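Local coordinates for protein multicopper oxidase (Uncultured bacterium, PDB 4E9X) that probably couples the oxidation of reducing substrates at a mononuclear copper centre to the reduction of dioxygen at copper clusters, at residues A[181-186]-A[273-278]; A[173-178]-A[283-288]; A[139-144]-A[295-300]. One frame throughout, in Å; residues are numbered along the deposited sequence.

Contact 1. Residues A[181-186]-A[273-278]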
loop_
_atom_site.group_PDB
_atom_site.type_symbol
_atom_site.label_atom_id
_atom_site.label_comp_id
_atom_site.label_asym_id
_atom_site.label_seq_id
_atom_site.Cartn_x
_atom_site.Cartn_y
_atom_site.Cartn_z
ATOM N N LEU A 181 -2.369 6.246 -24.890
ATOM C CA LEU A 181 -1.892 7.593 -24.524
ATOM C C LEU A 181 -0.920 7.973 -25.637
ATOM O O LEU A 181 0.233 7.487 -25.686
ATOM C CB LEU A 181 -1.272 7.541 -23.128
ATOM C CG LEU A 181 -1.073 8.817 -22.327
ATOM C CD1 LEU A 181 -0.652 8.520 -20.887
ATOM C CD2 LEU A 181 -0.051 9.725 -22.992
ATOM N N ARG A 182 -1.385 8.803 -26.592
ATOM C CA ARG A 182 -0.598 9.124 -27.781
ATOM C C ARG A 182 0.228 10.371 -27.548
ATOM O O ARG A 182 -0.305 11.418 -27.134
ATOM C CB ARG A 182 -1.499 9.285 -29.035
ATOM C CG ARG A 182 -2.107 7.924 -29.388
ATOM C CD ARG A 182 -2.773 7.976 -30.762
ATOM N NE ARG A 182 -3.264 6.682 -31.150
ATOM C CZ ARG A 182 -4.080 6.466 -32.161
ATOM N NH1 ARG A 182 -4.547 7.457 -32.883
ATOM N NH2 ARG A 182 -4.485 5.218 -32.446
ATOM N N VAL A 183 1.520 10.244 -27.795
ATOM C CA VAL A 183 2.485 11.344 -27.590
ATOM C C VAL A 183 3.335 11.471 -28.819
ATOM O O VAL A 183 3.336 10.615 -29.698
ATOM C CB VAL A 183 3.386 11.100 -26.361
ATOM C CG1 VAL A 183 2.473 10.943 -25.111
ATOM C CG2 VAL A 183 4.287 9.887 -26.569
ATOM N N LYS A 184 4.120 12.545 -28.869
ATOM C CA LYS A 184 5.209 12.639 -29.842
ATOM C C LYS A 184 6.467 13.048 -29.079
ATOM O O LYS A 184 6.429 13.606 -27.985
ATOM C CB LYS A 184 4.919 13.594 -30.999
ATOM C CG LYS A 184 4.896 15.043 -30.547
ATOM C CD LYS A 184 4.658 15.911 -31.791
ATOM C CE LYS A 184 4.854 17.372 -31.479
ATOM N NZ LYS A 184 4.784 18.185 -32.756
ATOM N N LYS A 185 7.621 12.743 -29.677
ATOM C CA LYS A 185 8.895 13.027 -29.021
ATOM C C LYS A 185 8.996 14.478 -28.632
ATOM O O LYS A 185 8.669 15.340 -29.467
ATOM C CB LYS A 185 10.075 12.621 -29.948
ATOM C CG LYS A 185 11.390 12.644 -29.146
ATOM C CD LYS A 185 12.581 12.379 -30.067
ATOM C CE LYS A 185 13.866 12.275 -29.228
ATOM N NZ LYS A 185 15.063 12.151 -30.118
ATOM N N GLY A 186 9.397 14.761 -27.402
ATOM C CA GLY A 186 9.560 16.139 -26.886
ATOM C C GLY A 186 8.353 16.541 -26.051
ATOM O O GLY A 186 8.391 17.549 -25.379
ATOM N N ILE A 273 1.717 3.882 -24.098
ATOM C CA ILE A 273 2.283 5.164 -24.551
ATOM C C ILE A 273 2.721 4.905 -25.972
ATOM O O ILE A 273 3.736 4.205 -26.192
ATOM C CB ILE A 273 3.435 5.606 -23.659
ATOM C CG1 ILE A 273 2.934 5.711 -22.177
ATOM C CG2 ILE A 273 3.992 6.900 -24.184
ATOM C CD1 ILE A 273 4.088 5.757 -21.198
ATOM N N GLU A 274 1.969 5.444 -26.931
ATOM C CA GLU A 274 2.232 5.250 -28.362
ATOM C C GLU A 274 2.868 6.514 -28.884
ATOM O O GLU A 274 2.227 7.582 -28.887
ATOM C CB GLU A 274 0.917 5.066 -29.104
ATOM C CG GLU A 274 0.220 3.699 -28.877
ATOM C CD GLU A 274 -1.041 3.609 -29.696
ATOM O OE1 GLU A 274 -1.484 4.614 -30.315
ATOM O OE2 GLU A 274 -1.640 2.524 -29.690
ATOM N N TYR A 275 4.109 6.421 -29.357
ATOM C CA TYR A 275 4.702 7.614 -29.972
ATOM C C TYR A 275 4.332 7.702 -31.461
ATOM O O TYR A 275 4.370 6.690 -32.206
ATOM C CB TYR A 275 6.216 7.630 -29.874
ATOM C CG TYR A 275 6.835 7.981 -28.518
ATOM C CD1 TYR A 275 6.722 7.120 -27.406
ATOM C CD2 TYR A 275 7.565 9.138 -28.396
ATOM C CE1 TYR A 275 7.322 7.488 -26.200
ATOM C CE2 TYR A 275 8.198 9.494 -27.237
ATOM C CZ TYR A 275 8.065 8.665 -26.123
ATOM O OH TYR A 275 8.724 9.012 -24.980
ATOM N N ASP A 276 3.986 8.906 -31.850
ATOM C CA ASP A 276 3.479 9.131 -33.228
ATOM C C ASP A 276 4.438 8.624 -34.289
ATOM O O ASP A 276 3.984 8.188 -35.340
ATOM C CB ASP A 276 3.312 10.626 -33.407
ATOM C CG ASP A 276 2.051 11.245 -32.749
ATOM O OD1 ASP A 276 1.130 10.467 -32.391
ATOM O OD2 ASP A 276 1.970 12.475 -32.632
ATOM N N GLY A 277 5.743 8.711 -34.038
ATOM C CA GLY A 277 6.693 8.460 -35.161
ATOM C C GLY A 277 6.940 6.982 -35.368
ATOM O O GLY A 277 7.700 6.629 -36.309
ATOM N N VAL A 278 6.421 6.108 -34.503
ATOM C CA VAL A 278 6.869 4.698 -34.587
ATOM C C VAL A 278 6.020 3.951 -35.587
ATOM O O VAL A 278 4.776 3.909 -35.471
ATOM C CB VAL A 278 6.782 4.043 -33.183
ATOM C CG1 VAL A 278 7.172 2.558 -33.310
ATOM C CG2 VAL A 278 7.669 4.781 -32.195
HETATM O O HOH W 1 -3.368 2.622 -31.761
#

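Contact 2. Residues A[173-178]-A[283-288]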
loop_
_atom_site.group_PDB
_atom_site.type_symbol
_atom_site.label_atom_id
_atom_site.label_comp_id
_atom_site.label_asym_id
_atom_site.label_seq_id
_atom_site.Cartn_x
_atom_site.Cartn_y
_atom_site.Cartn_z
ATOM N N LYS A 173 -12.804 1.695 -17.976
ATOM C CA LYS A 173 -12.672 0.648 -18.990
ATOM C C LYS A 173 -11.507 -0.263 -18.621
ATOM O O LYS A 173 -10.497 0.130 -18.051
ATOM C CB LYS A 173 -12.523 1.259 -20.398
ATOM C CG LYS A 173 -13.538 2.384 -20.659
ATOM C CD LYS A 173 -13.898 2.668 -22.103
ATOM C CE LYS A 173 -14.621 4.014 -22.246
ATOM N NZ LYS A 173 -16.045 3.892 -21.809
ATOM N N SER A 174 -11.707 -1.525 -19.001
ATOM C CA SER A 174 -10.728 -2.599 -18.872
ATOM C C SER A 174 -10.125 -2.918 -20.250
ATOM O O SER A 174 -10.885 -3.063 -21.229
ATOM C CB SER A 174 -11.474 -3.804 -18.289
ATOM O OG SER A 174 -10.671 -5.001 -18.273
ATOM N N PHE A 175 -8.803 -3.014 -20.338
ATOM C CA PHE A 175 -8.138 -3.376 -21.567
ATOM C C PHE A 175 -8.785 -4.621 -22.163
ATOM O O PHE A 175 -9.009 -5.589 -21.421
ATOM C CB PHE A 175 -6.656 -3.651 -21.234
ATOM C CG PHE A 175 -5.862 -3.992 -22.503
ATOM C CD1 PHE A 175 -5.261 -2.983 -23.245
ATOM C CD2 PHE A 175 -5.737 -5.297 -22.932
ATOM C CE1 PHE A 175 -4.572 -3.289 -24.425
ATOM C CE2 PHE A 175 -5.067 -5.591 -24.103
ATOM C CZ PHE A 175 -4.482 -4.598 -24.868
ATOM N N PRO A 176 -9.053 -4.711 -23.474
ATOM C CA PRO A 176 -8.633 -3.777 -24.529
ATOM C C PRO A 176 -9.506 -2.574 -24.825
ATOM O O PRO A 176 -9.246 -1.878 -25.806
ATOM C CB PRO A 176 -8.672 -4.681 -25.776
ATOM C CG PRO A 176 -9.851 -5.562 -25.501
ATOM C CD PRO A 176 -9.706 -5.914 -24.005
ATOM N N LEU A 177 -10.502 -2.338 -23.983
ATOM C CA LEU A 177 -11.454 -1.226 -24.193
ATOM C C LEU A 177 -10.921 0.097 -23.693
ATOM O O LEU A 177 -11.565 1.139 -23.891
ATOM C CB LEU A 177 -12.811 -1.523 -23.573
ATOM C CG LEU A 177 -13.528 -2.763 -24.144
ATOM C CD1 LEU A 177 -14.924 -2.886 -23.522
ATOM C CD2 LEU A 177 -13.568 -2.713 -25.668
ATOM N N THR A 178 -9.774 0.113 -23.041
ATOM C CA THR A 178 -9.070 1.363 -22.754
ATOM C C THR A 178 -8.561 1.946 -24.072
ATOM O O THR A 178 -8.769 1.401 -25.148
ATOM C CB THR A 178 -7.922 1.080 -21.767
ATOM O OG1 THR A 178 -7.206 -0.006 -22.352
ATOM C CG2 THR A 178 -8.406 0.635 -20.408
ATOM N N TRP A 283 1.063 -6.938 -36.256
ATOM C CA TRP A 283 0.679 -7.766 -35.095
ATOM C C TRP A 283 0.381 -6.919 -33.861
ATOM O O TRP A 283 0.036 -7.469 -32.806
ATOM C CB TRP A 283 1.729 -8.835 -34.728
ATOM C CG TRP A 283 3.122 -8.329 -34.847
ATOM C CD1 TRP A 283 3.991 -8.518 -35.898
ATOM C CD2 TRP A 283 3.832 -7.541 -33.886
ATOM N NE1 TRP A 283 5.187 -7.879 -35.613
ATOM C CE2 TRP A 283 5.097 -7.285 -34.378
ATOM C CE3 TRP A 283 3.447 -7.060 -32.617
ATOM C CZ2 TRP A 283 6.051 -6.539 -33.679
ATOM C CZ3 TRP A 283 4.405 -6.308 -31.926
ATOM C CH2 TRP A 283 5.682 -6.056 -32.446
ATOM N N TYR A 284 0.511 -5.593 -34.012
ATOM C CA TYR A 284 0.255 -4.733 -32.835
ATOM C C TYR A 284 -1.189 -4.832 -32.407
ATOM O O TYR A 284 -2.121 -4.656 -33.205
ATOM C CB TYR A 284 0.631 -3.269 -33.162
ATOM C CG TYR A 284 0.306 -2.286 -32.048
ATOM C CD1 TYR A 284 0.663 -2.594 -30.720
ATOM C CD2 TYR A 284 -0.339 -1.069 -32.267
ATOM C CE1 TYR A 284 0.376 -1.711 -29.716
ATOM C CE2 TYR A 284 -0.633 -0.189 -31.257
ATOM C CZ TYR A 284 -0.269 -0.531 -29.956
ATOM O OH TYR A 284 -0.544 0.340 -28.928
ATOM N N VAL A 285 -1.400 -5.072 -31.120
ATOM C CA VAL A 285 -2.749 -5.294 -30.607
ATOM C C VAL A 285 -3.704 -4.134 -30.922
ATOM O O VAL A 285 -4.894 -4.353 -31.175
ATOM C CB VAL A 285 -2.724 -5.601 -29.093
ATOM C CG1 VAL A 285 -2.270 -4.372 -28.285
ATOM C CG2 VAL A 285 -4.077 -6.019 -28.535
ATOM N N TRP A 286 -3.198 -2.929 -30.959
ATOM C CA TRP A 286 -4.068 -1.754 -31.152
ATOM C C TRP A 286 -3.877 -1.132 -32.510
ATOM O O TRP A 286 -4.176 0.066 -32.719
ATOM C CB TRP A 286 -3.848 -0.811 -29.973
ATOM C CG TRP A 286 -4.810 -1.001 -28.828
ATOM C CD1 TRP A 286 -5.906 -1.787 -28.759
ATOM C CD2 TRP A 286 -4.708 -0.327 -27.556
ATOM N NE1 TRP A 286 -6.551 -1.683 -27.517
ATOM C CE2 TRP A 286 -5.811 -0.786 -26.768
ATOM C CE3 TRP A 286 -3.782 0.582 -27.019
ATOM C CZ2 TRP A 286 -6.006 -0.317 -25.454
ATOM C CZ3 TRP A 286 -3.997 1.043 -25.723
ATOM C CH2 TRP A 286 -5.085 0.603 -24.958
ATOM N N LYS A 287 -3.426 -1.903 -33.493
ATOM C CA LYS A 287 -3.374 -1.357 -34.859
ATOM C C LYS A 287 -4.776 -0.957 -35.315
ATOM O O LYS A 287 -5.755 -1.669 -35.064
ATOM C CB LYS A 287 -2.754 -2.405 -35.789
ATOM C CG LYS A 287 -2.847 -2.037 -37.265
ATOM C CD LYS A 287 -2.480 -3.224 -38.132
ATOM C CE LYS A 287 -2.740 -2.852 -39.582
ATOM N NZ LYS A 287 -2.315 -1.454 -39.913
ATOM N N ASP A 288 -4.990 0.174 -35.948
ATOM C CA ASP A 288 -6.415 0.472 -36.292
ATOM C C ASP A 288 -7.427 0.578 -35.164
ATOM O O ASP A 288 -8.662 0.448 -35.268
ATOM C CB ASP A 288 -6.999 -0.560 -37.295
ATOM C CG ASP A 288 -6.213 -0.540 -38.578
ATOM O OD1 ASP A 288 -5.921 0.585 -39.057
ATOM O OD2 ASP A 288 -5.904 -1.632 -39.097
#

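Contact 3. Residues A[139-144]-A[295-300]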
loop_
_atom_site.group_PDB
_atom_site.type_symbol
_atom_site.label_atom_id
_atom_site.label_comp_id
_atom_site.label_asym_id
_atom_site.label_seq_id
_atom_site.Cartn_x
_atom_site.Cartn_y
_atom_site.Cartn_z
ATOM N N ASP A 139 -1.843 16.893 -20.466
ATOM C CA ASP A 139 -2.322 16.625 -19.102
ATOM C C ASP A 139 -3.258 15.460 -19.185
ATOM O O ASP A 139 -4.096 15.432 -20.101
ATOM C CB ASP A 139 -2.945 17.937 -18.577
ATOM C CG ASP A 139 -3.171 18.005 -17.093
ATOM O OD1 ASP A 139 -2.955 17.035 -16.351
ATOM O OD2 ASP A 139 -3.590 19.113 -16.661
ATOM N N VAL A 140 -3.098 14.485 -18.304
ATOM C CA VAL A 140 -3.717 13.169 -18.390
ATOM C C VAL A 140 -4.306 12.788 -17.039
ATOM O O VAL A 140 -3.604 12.791 -16.045
ATOM C CB VAL A 140 -2.611 12.148 -18.768
ATOM C CG1 VAL A 140 -3.072 10.691 -18.771
ATOM C CG2 VAL A 140 -2.009 12.524 -20.148
ATOM N N ILE A 141 -5.579 12.416 -17.050
ATOM C CA ILE A 141 -6.269 11.938 -15.832
ATOM C C ILE A 141 -6.452 10.458 -15.923
ATOM O O ILE A 141 -7.020 9.966 -16.909
ATOM C CB ILE A 141 -7.611 12.682 -15.688
ATOM C CG1 ILE A 141 -7.355 14.119 -15.148
ATOM C CG2 ILE A 141 -8.618 11.931 -14.799
ATOM C CD1 ILE A 141 -8.546 15.051 -15.224
ATOM N N MET A 142 -6.029 9.734 -14.891
ATOM C CA MET A 142 -6.195 8.277 -14.776
ATOM C C MET A 142 -6.855 7.920 -13.450
ATOM O O MET A 142 -6.212 7.962 -12.384
ATOM C CB MET A 142 -4.847 7.535 -14.858
ATOM C CG MET A 142 -4.229 7.687 -16.272
ATOM S SD MET A 142 -2.880 6.521 -16.434
ATOM C CE MET A 142 -2.107 7.003 -17.976
ATOM N N MET A 143 -8.153 7.557 -13.503
ATOM C CA MET A 143 -8.894 7.250 -12.261
ATOM C C MET A 143 -9.095 5.755 -12.214
ATOM O O MET A 143 -9.797 5.173 -13.086
ATOM C CB MET A 143 -10.256 7.976 -12.308
ATOM C CG MET A 143 -10.075 9.493 -12.479
ATOM S SD MET A 143 -11.594 10.469 -12.221
ATOM C CE MET A 143 -11.716 10.402 -10.436
ATOM N N MET A 144 -8.467 5.100 -11.266
ATOM C CA MET A 144 -8.501 3.638 -11.186
ATOM C C MET A 144 -9.601 3.170 -10.262
ATOM O O MET A 144 -9.873 3.809 -9.243
ATOM C CB MET A 144 -7.155 3.078 -10.682
ATOM C CG MET A 144 -6.139 2.802 -11.802
ATOM S SD MET A 144 -5.618 4.247 -12.746
ATOM C CE MET A 144 -4.769 5.170 -11.445
ATOM N N PHE A 295 -9.875 10.204 -23.884
ATOM C CA PHE A 295 -10.073 9.129 -22.912
ATOM C C PHE A 295 -9.444 9.462 -21.565
ATOM O O PHE A 295 -9.882 8.929 -20.556
ATOM C CB PHE A 295 -9.472 7.841 -23.486
ATOM C CG PHE A 295 -9.649 6.655 -22.511
ATOM C CD1 PHE A 295 -10.861 6.020 -22.354
ATOM C CD2 PHE A 295 -8.563 6.241 -21.748
ATOM C CE1 PHE A 295 -11.004 4.966 -21.434
ATOM C CE2 PHE A 295 -8.677 5.211 -20.836
ATOM C CZ PHE A 295 -9.897 4.580 -20.683
ATOM N N PHE A 296 -8.413 10.304 -21.549
ATOM C CA PHE A 296 -7.796 10.743 -20.298
ATOM C C PHE A 296 -8.066 12.210 -20.028
ATOM O O PHE A 296 -7.351 12.854 -19.258
ATOM C CB PHE A 296 -6.262 10.505 -20.329
ATOM C CG PHE A 296 -5.860 9.076 -20.622
ATOM C CD1 PHE A 296 -5.939 8.112 -19.615
ATOM C CD2 PHE A 296 -5.418 8.677 -21.888
ATOM C CE1 PHE A 296 -5.545 6.801 -19.844
ATOM C CE2 PHE A 296 -5.010 7.345 -22.113
ATOM C CZ PHE A 296 -5.094 6.402 -21.103
ATOM N N TYR A 297 -9.157 12.736 -20.644
ATOM C CA TYR A 297 -9.568 14.140 -20.456
ATOM C C TYR A 297 -8.545 15.121 -20.995
ATOM O O TYR A 297 -8.605 16.325 -20.739
ATOM C CB TYR A 297 -9.963 14.464 -19.015
ATOM C CG TYR A 297 -11.409 14.258 -18.664
ATOM C CD1 TYR A 297 -12.444 14.726 -19.454
ATOM C CD2 TYR A 297 -11.739 13.628 -17.461
ATOM C CE1 TYR A 297 -13.801 14.538 -19.102
ATOM C CE2 TYR A 297 -13.067 13.427 -17.091
ATOM C CZ TYR A 297 -14.086 13.888 -17.906
ATOM O OH TYR A 297 -15.417 13.710 -17.589
ATOM N N SER A 298 -7.574 14.679 -21.837
ATOM C CA SER A 298 -6.487 15.611 -22.215
ATOM C C SER A 298 -6.957 16.713 -23.130
ATOM O O SER A 298 -6.393 17.769 -23.112
ATOM C CB SER A 298 -5.381 14.827 -22.940
ATOM O OG SER A 298 -4.794 13.865 -22.083
ATOM N N GLU A 299 -8.001 16.447 -23.928
ATOM C CA GLU A 299 -8.508 17.557 -24.772
ATOM C C GLU A 299 -9.345 18.497 -23.913
ATOM O O GLU A 299 -9.175 19.726 -23.964
ATOM C CB GLU A 299 -9.304 17.007 -25.960
ATOM C CG GLU A 299 -8.380 16.212 -26.900
ATOM C CD GLU A 299 -7.186 17.032 -27.396
ATOM O OE1 GLU A 299 -7.210 18.253 -27.715
ATOM O OE2 GLU A 299 -6.081 16.466 -27.473
ATOM N N SER A 300 -10.230 17.965 -23.071
ATOM C CA SER A 300 -11.025 18.856 -22.203
ATOM C C SER A 300 -10.132 19.724 -21.322
ATOM O O SER A 300 -10.537 20.874 -21.084
ATOM C CB SER A 300 -11.926 18.034 -21.266
ATOM O OG SER A 300 -12.815 17.217 -22.010
HETATM O O HOH W 2 -3.701 18.239 -22.294
#

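Contact 1. Residues A[181-186]-A[273-278]
Leu-181 and Ile-273 begin a short parallel beta ladder in the second cupredoxin-type domain, where strand 181-183 lies at the margin of a five-stranded sheet beside strand 270-275. The carbonyl O of Leu-181 accepts a hydrogen bond from Glu-274 N at 3.0 Å, and the CA-H of Ile-273 converges on the same oxygen. The leucine side chain joins those of Val-183, Ile-273 and Tyr-275 on one face of the sheet, where Val-140 and Met-142 of strand 138-147 pack against it.

Arg-182 occupies the other face, alongside Glu-274. Both side chains run extended in the same direction, which brings Arg-182 NE within 2.9 Å of Glu-274 OE1 in a salt bridge. Guanidinium and carboxylate planes differ by 21°, so the groups are nearly coplanar. A water in the guanidinium plane closes the ring, accepting from Arg-182 NH2 and donating to Glu-274 OE2 at 2.7 Å. Tyr-284 OH is also hydrogen-bonded with OE2, and this shared grip is consistent with a buried glutamate that stays ionised.

Val-183 continues the ladder: its N donates to Glu-274 O at 3.0 Å along a nearly straight path (171°), and its O accepts from Asp-276 N at 2.8 Å. With CG1 beside the backbone N (chi1 -58°), CG2 falls between N and the carbonyl carbon, and there it sits over the Tyr-275 ring, 3.6 Å from the centroid, as a CH-pi contact. The same methyl meets Ile-273 CG2 at 3.8 Å. Beyond the strand, Lys-184 lays CB against the Asp-276 carboxylate. His-208 and Asn-245 hydrogen-bond to the tyrosine hydroxyl, while the backbone N of Lys-185 borders the ring edge, 3.8 Å from Tyr-275 CD2.

Contact 2. Residues A[173-178]-A[283-288]
A type VIa turn, with Phe-175 preceding the cis Pro-176, receives the indole of Trp-286 from a type I beta turn spanning Tyr-284 to Lys-287; the two loops meet beside strand 270-275 of the second cupredoxin-type domain. Leu-177 N bonds back to Ser-174 O across Phe-175 and Pro-176, and this closed turn presents the Pro-176 carbonyl to the tryptophan. Trp-286 NE1 donates to Pro-176 O at 3.2 Å. The donor meets the oxygen in the carbonyl plane, on a lone pair, and the oxygen also lies near the indole plane, but the N-H is bent at 140°. Lys-289 NZ binds this oxygen and Thr-178 O as well, so one ammonium spans two carbonyls of the loop.

Phe-175 covers part of one indole face. Its CG stands trans to the backbone N (chi1 -178°), on the carbonyl side, and from there the ring reaches the tryptophan; Phe-175 CE1 comes within 3.5 Å of Trp-286 CZ2, near the rim of the indole. The phenyl ring and the six-membered ring of the indole are inclined at 43°, with centroids 5.1 Å apart. Pro-176 CB rests over the centre of one phenyl face. The Val-285 side chain runs toward that of Phe-175, its CG2 4.0 Å from Phe-175 CZ.

The turn carrying Trp-286 also touches a neighbouring subunit: Val-285 makes backbone hydrogen bonds to it, and Tyr-284 packs on its Gly-77. Within the turn, the backbone N of Trp-286 sits over the Tyr-284 ring. Along the benzo edge of the indole Thr-178 crosses at about a right angle; its hydroxyl is hydrogen-bonded with Ile-270 O, and Thr-178 OG1 lies in the indole plane, 3.3 Å from Trp-286 CZ2.

Contact 3. Residues A[139-144]-A[295-300]
Residues 296-298 run antiparallel beside 139-141, pairing Ile-141 with Phe-296 and Asp-139 with Ser-298, and Ile-141 N donates to a lone pair of Phe-296 O at 2.9 Å. The late loop lies against strand 138-147, between strands 167-170 and 187-195 in a six-stranded mixed sheet. The next link uses a side chain: Ser-298 OG, turned beside its own backbone N (chi1 -63°), donates to Asp-139 O at 2.6 Å. A water then carries the pairing onward, accepting from Asp-139 N and donating to Ser-298 O.

Phe-296 lies alongside Val-140, its CB 3.6 Å from Val-140 CG1, and brings its ring edge up to Ile-141 O, which lies in the ring plane 3.5 Å from Phe-296 CD1. Met-142 crosses obliquely, with its CG 3.8 Å from Phe-296 CD1; Met-142 SD lies 5.3 Å from the Phe-296 ring centroid, 50° off the normal, a Met-aromatic contact. Phe-295 CD2 covers the centre of one phenyl face. Ile-141 CD1 meets Tyr-297 CB at 4.1 Å, and both residues pack on Pro-121 of strand 119-125. Arg-192 forms a salt bridge with the Asp-139 carboxylate.

Asn-171 ND2 bonds both Ile-141 O and Phe-295 O, bridging strand and loop. Serine, water and asparagine thus complete a pairing that backbone bonds alone make only in part, satisfying polar backbone groups inside a largely apolar interface.

In the fold
From the N terminus, the chain reaches strand 138-147, then loop 173-178, then strand 181-183; their partners follow in reverse order, as 273-278, 283-288 and 295-300. Contact 1 closes the innermost loop, 86 residues long, contact 2 encloses it, and contact 3 encloses both, with no crossing. Contact 1 joins an edge strand to its sheet, contact 2 fastens two loops beside that sheet, and contact 3 brings the later loop back to strand 138-147 of a second sheet. Leu-181 of contact 1 packs on Val-140, Met-142 and Phe-296 of contact 3, Glu-274 OE2 and Tyr-284 OH link contacts 1 and 2, and Lys-173 and Thr-178 touch Phe-295, linking contacts 2 and 3.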